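Archaeosine synthase (Pyrobaculum calidifontis, PDB 5K0P) converts the nitrile of preQ0-modified tRNA to the formamidine of archaeosine, using free ammonium, as the last step of archaeosine-tRNA synthesis. Local coordinates at residues A[74-85]-A[96-104]. Numbering follows the deposited sequence.
Sequences KAAVNPPYVKVT and EVVAESGGV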
loop_
_atom_site.group_PDB
_atom_site.type_symbol
_atom_site.label_atom_id
_atom_site.label_comp_id
_atom_site.label_asym_id
_atom_site.label_seq_id
_atom_site.Cartn_x
_atom_site.Cartn_y
_atom_site.Cartn_z
ATOM N N LYS A 74 -26.731 -18.757 12.369
ATOM C CA LYS A 74 -27.934 -18.412 13.087
ATOM C C LYS A 74 -28.376 -19.565 13.940
ATOM O O LYS A 74 -28.864 -19.352 15.069
ATOM C CB LYS A 74 -29.077 -18.079 12.158
ATOM C CG LYS A 74 -29.048 -16.665 11.647
ATOM C CD LYS A 74 -30.018 -16.466 10.515
ATOM C CE LYS A 74 -31.491 -16.589 10.925
ATOM N NZ LYS A 74 -31.801 -15.339 11.662
ATOM N N ALA A 75 -28.230 -20.784 13.425
ATOM C CA ALA A 75 -28.652 -21.933 14.191
ATOM C C ALA A 75 -27.783 -22.174 15.432
ATOM O O ALA A 75 -28.326 -22.529 16.485
ATOM C CB ALA A 75 -28.751 -23.204 13.326
ATOM N N ALA A 76 -26.466 -21.977 15.317
ATOM C CA ALA A 76 -25.572 -22.117 16.444
ATOM C C ALA A 76 -25.767 -21.066 17.553
ATOM O O ALA A 76 -25.689 -21.430 18.709
ATOM C CB ALA A 76 -24.130 -22.101 15.980
ATOM N N VAL A 77 -25.980 -19.782 17.229
ATOM C CA VAL A 77 -26.037 -18.755 18.298
ATOM C C VAL A 77 -27.150 -17.764 18.232
ATOM O O VAL A 77 -27.129 -16.843 19.005
ATOM C CB VAL A 77 -24.702 -17.967 18.447
ATOM C CG1 VAL A 77 -23.533 -18.903 18.692
ATOM C CG2 VAL A 77 -24.395 -17.156 17.201
ATOM N N ASN A 78 -28.116 -17.943 17.341
ATOM C CA ASN A 78 -29.302 -17.086 17.246
ATOM C C ASN A 78 -29.027 -15.623 17.497
ATOM O O ASN A 78 -29.590 -15.078 18.435
ATOM C CB ASN A 78 -30.397 -17.596 18.211
ATOM C CG ASN A 78 -30.754 -19.062 17.956
ATOM O OD1 ASN A 78 -30.212 -20.016 18.618
ATOM N ND2 ASN A 78 -31.634 -19.270 16.958
ATOM N N PRO A 79 -28.124 -14.998 16.698
ATOM C CA PRO A 79 -27.751 -13.622 16.952
ATOM C C PRO A 79 -28.765 -12.717 16.311
ATOM O O PRO A 79 -29.339 -13.123 15.339
ATOM C CB PRO A 79 -26.414 -13.495 16.226
ATOM C CG PRO A 79 -26.530 -14.424 15.127
ATOM C CD PRO A 79 -27.423 -15.523 15.520
ATOM N N PRO A 80 -29.010 -11.521 16.861
ATOM C CA PRO A 80 -29.972 -10.601 16.223
ATOM C C PRO A 80 -29.512 -9.989 14.910
ATOM O O PRO A 80 -30.334 -9.350 14.233
ATOM C CB PRO A 80 -30.084 -9.439 17.238
ATOM C CG PRO A 80 -28.844 -9.501 18.042
ATOM C CD PRO A 80 -28.530 -10.971 18.151
ATOM N N TYR A 81 -28.221 -10.103 14.599
ATOM C CA TYR A 81 -27.672 -9.609 13.348
ATOM C C TYR A 81 -26.531 -10.540 12.977
ATOM O O TYR A 81 -25.692 -10.872 13.816
ATOM C CB TYR A 81 -27.095 -8.165 13.462
ATOM C CG TYR A 81 -26.282 -7.719 12.262
ATOM C CD1 TYR A 81 -26.869 -7.536 11.046
ATOM C CD2 TYR A 81 -24.911 -7.479 12.369
ATOM C CE1 TYR A 81 -26.158 -7.136 9.957
ATOM C CE2 TYR A 81 -24.162 -7.076 11.275
ATOM C CZ TYR A 81 -24.789 -6.928 10.068
ATOM O OH TYR A 81 -24.016 -6.520 9.004
ATOM N N VAL A 82 -26.516 -10.918 11.713
ATOM C CA VAL A 82 -25.426 -11.713 11.075
ATOM C C VAL A 82 -25.327 -11.320 9.638
ATOM O O VAL A 82 -26.366 -11.182 8.946
ATOM C CB VAL A 82 -25.715 -13.225 10.999
ATOM C CG1 VAL A 82 -24.477 -14.062 10.608
ATOM C CG2 VAL A 82 -26.073 -13.686 12.322
ATOM N N LYS A 83 -24.087 -11.168 9.175
ATOM C CA LYS A 83 -23.798 -10.984 7.798
ATOM C C LYS A 83 -22.620 -11.849 7.417
ATOM O O LYS A 83 -21.622 -11.909 8.142
ATOM C CB LYS A 83 -23.489 -9.512 7.508
ATOM C CG LYS A 83 -23.221 -9.237 6.061
ATOM C CD LYS A 83 -23.112 -7.758 5.740
ATOM C CE LYS A 83 -21.738 -7.222 6.156
ATOM N NZ LYS A 83 -21.459 -5.824 5.693
ATOM N N VAL A 84 -22.754 -12.489 6.246
ATOM C CA VAL A 84 -21.771 -13.361 5.671
ATOM C C VAL A 84 -21.405 -12.883 4.282
ATOM O O VAL A 84 -22.289 -12.711 3.461
ATOM C CB VAL A 84 -22.325 -14.776 5.513
ATOM C CG1 VAL A 84 -21.274 -15.687 4.855
ATOM C CG2 VAL A 84 -22.772 -15.344 6.855
ATOM N N THR A 85 -20.112 -12.801 3.986
ATOM C CA THR A 85 -19.646 -12.291 2.750
ATOM C C THR A 85 -18.621 -13.266 2.246
ATOM O O THR A 85 -17.655 -13.581 2.973
ATOM C CB THR A 85 -18.980 -10.874 2.850
ATOM O OG1 THR A 85 -19.944 -9.869 3.325
ATOM C CG2 THR A 85 -18.559 -10.452 1.437
ATOM N N GLU A 96 -18.389 -11.002 -5.003
ATOM C CA GLU A 96 -18.716 -10.965 -3.575
ATOM C C GLU A 96 -20.171 -11.172 -3.422
ATOM O O GLU A 96 -20.999 -10.518 -4.061
ATOM C CB GLU A 96 -18.386 -9.650 -2.855
ATOM C CG GLU A 96 -16.942 -9.216 -3.054
ATOM C CD GLU A 96 -16.610 -7.938 -2.300
ATOM O OE1 GLU A 96 -17.458 -7.420 -1.495
ATOM O OE2 GLU A 96 -15.497 -7.494 -2.580
ATOM N N VAL A 97 -20.515 -12.140 -2.610
ATOM C CA VAL A 97 -21.864 -12.459 -2.334
ATOM C C VAL A 97 -22.103 -12.252 -0.894
ATOM O O VAL A 97 -21.411 -12.832 -0.068
ATOM C CB VAL A 97 -22.168 -13.972 -2.686
ATOM C CG1 VAL A 97 -23.598 -14.217 -2.317
ATOM C CG2 VAL A 97 -22.000 -14.241 -4.156
ATOM N N VAL A 98 -23.175 -11.525 -0.556
ATOM C CA VAL A 98 -23.465 -11.190 0.829
ATOM C C VAL A 98 -24.829 -11.832 1.184
ATOM O O VAL A 98 -25.817 -11.726 0.389
ATOM C CB VAL A 98 -23.531 -9.637 1.015
ATOM C CG1 VAL A 98 -23.873 -9.238 2.419
ATOM C CG2 VAL A 98 -22.266 -8.922 0.509
ATOM N N ALA A 99 -24.906 -12.392 2.383
ATOM C CA ALA A 99 -26.187 -12.733 2.979
ATOM C C ALA A 99 -26.260 -12.088 4.331
ATOM O O ALA A 99 -25.261 -11.987 5.034
ATOM C CB ALA A 99 -26.335 -14.241 3.115
ATOM N N GLU A 100 -27.458 -11.642 4.693
ATOM C CA GLU A 100 -27.673 -10.848 5.903
ATOM C C GLU A 100 -28.880 -11.343 6.592
ATOM O O GLU A 100 -29.805 -11.858 5.973
ATOM C CB GLU A 100 -28.023 -9.442 5.543
ATOM C CG GLU A 100 -26.849 -8.659 5.066
ATOM C CD GLU A 100 -27.082 -7.170 5.057
ATOM O OE1 GLU A 100 -27.238 -6.618 6.136
ATOM O OE2 GLU A 100 -27.048 -6.553 3.971
ATOM N N SER A 101 -28.942 -11.102 7.870
ATOM C CA SER A 101 -30.194 -11.263 8.591
ATOM C C SER A 101 -30.170 -10.394 9.847
ATOM O O SER A 101 -29.218 -10.519 10.634
ATOM C CB SER A 101 -30.370 -12.705 8.997
ATOM O OG SER A 101 -31.584 -12.836 9.688
ATOM N N GLY A 102 -31.221 -9.561 10.008
ATOM C CA GLY A 102 -31.454 -8.741 11.177
ATOM C C GLY A 102 -30.657 -7.467 11.060
ATOM O O GLY A 102 -30.500 -6.905 9.975
ATOM N N GLY A 103 -30.141 -7.013 12.182
ATOM C CA GLY A 103 -29.475 -5.734 12.230
ATOM C C GLY A 103 -29.731 -5.092 13.546
ATOM O O GLY A 103 -30.253 -5.707 14.423
ATOM N N VAL A 104 -29.341 -3.844 13.658
ATOM C CA VAL A 104 -29.458 -3.072 14.861
ATOM C C VAL A 104 -30.721 -2.314 14.533
ATOM O O VAL A 104 -30.754 -1.728 13.431
ATOM C CB VAL A 104 -28.250 -2.105 14.905
ATOM C CG1 VAL A 104 -28.186 -1.336 16.200
ATOM C CG2 VAL A 104 -26.965 -2.871 14.681
#
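Ser101, next to last in strand 93-102, forms a hydrogen-bonded antiparallel pair with Val82, Val82 N giving to Ser101 O at 2.9 Å and Ser101 N to Val82 O at 2.8 Å. Its hydroxyl, with OG anti to the backbone N (chi1 -180°), rises on the face shared with Val82, Val84 and Ala99, the face that helix 62-77 covers. There Lys74, in the last turn of helix 62-77, bends at chi3 and chi4, which carries NZ to Ser101 OG at 3.2 Å. With an alanine in place of this lysine, the Ser101 hydroxyl is likely to lose its partner from the helix, and the contact of CD and CE with Ser101 would go too, opening a gap between helix end and strand. Tyr81 turns its ring to the other face, where CD1 lies 3.4 Å from Gly103 CA and the ring edge meets Gly102 C; its OH is hydrogen-bonded to Glu35 of strand 27-37. Gly103 N then reaches Pro80 O at 3.1 Å, and the positive phi of Gly102 suits this turn away from the strand, where a side chain would strike Pro80 O. Farther along, Thr85 OG1 lies 3.8 Å from Val98 CG2, the two side chains running alongside each other; an antiparallel strand of the second subunit pairs at Glu96 and Val98. Backbone hydrogen bonding thus zips the T-fold hairpin, while Lys74-Ser101 adds a polar tie to the apolar packing of Ala99 on Val67 and Leu70, joining helix 62-77 to the sheet's outermost strand within the chain.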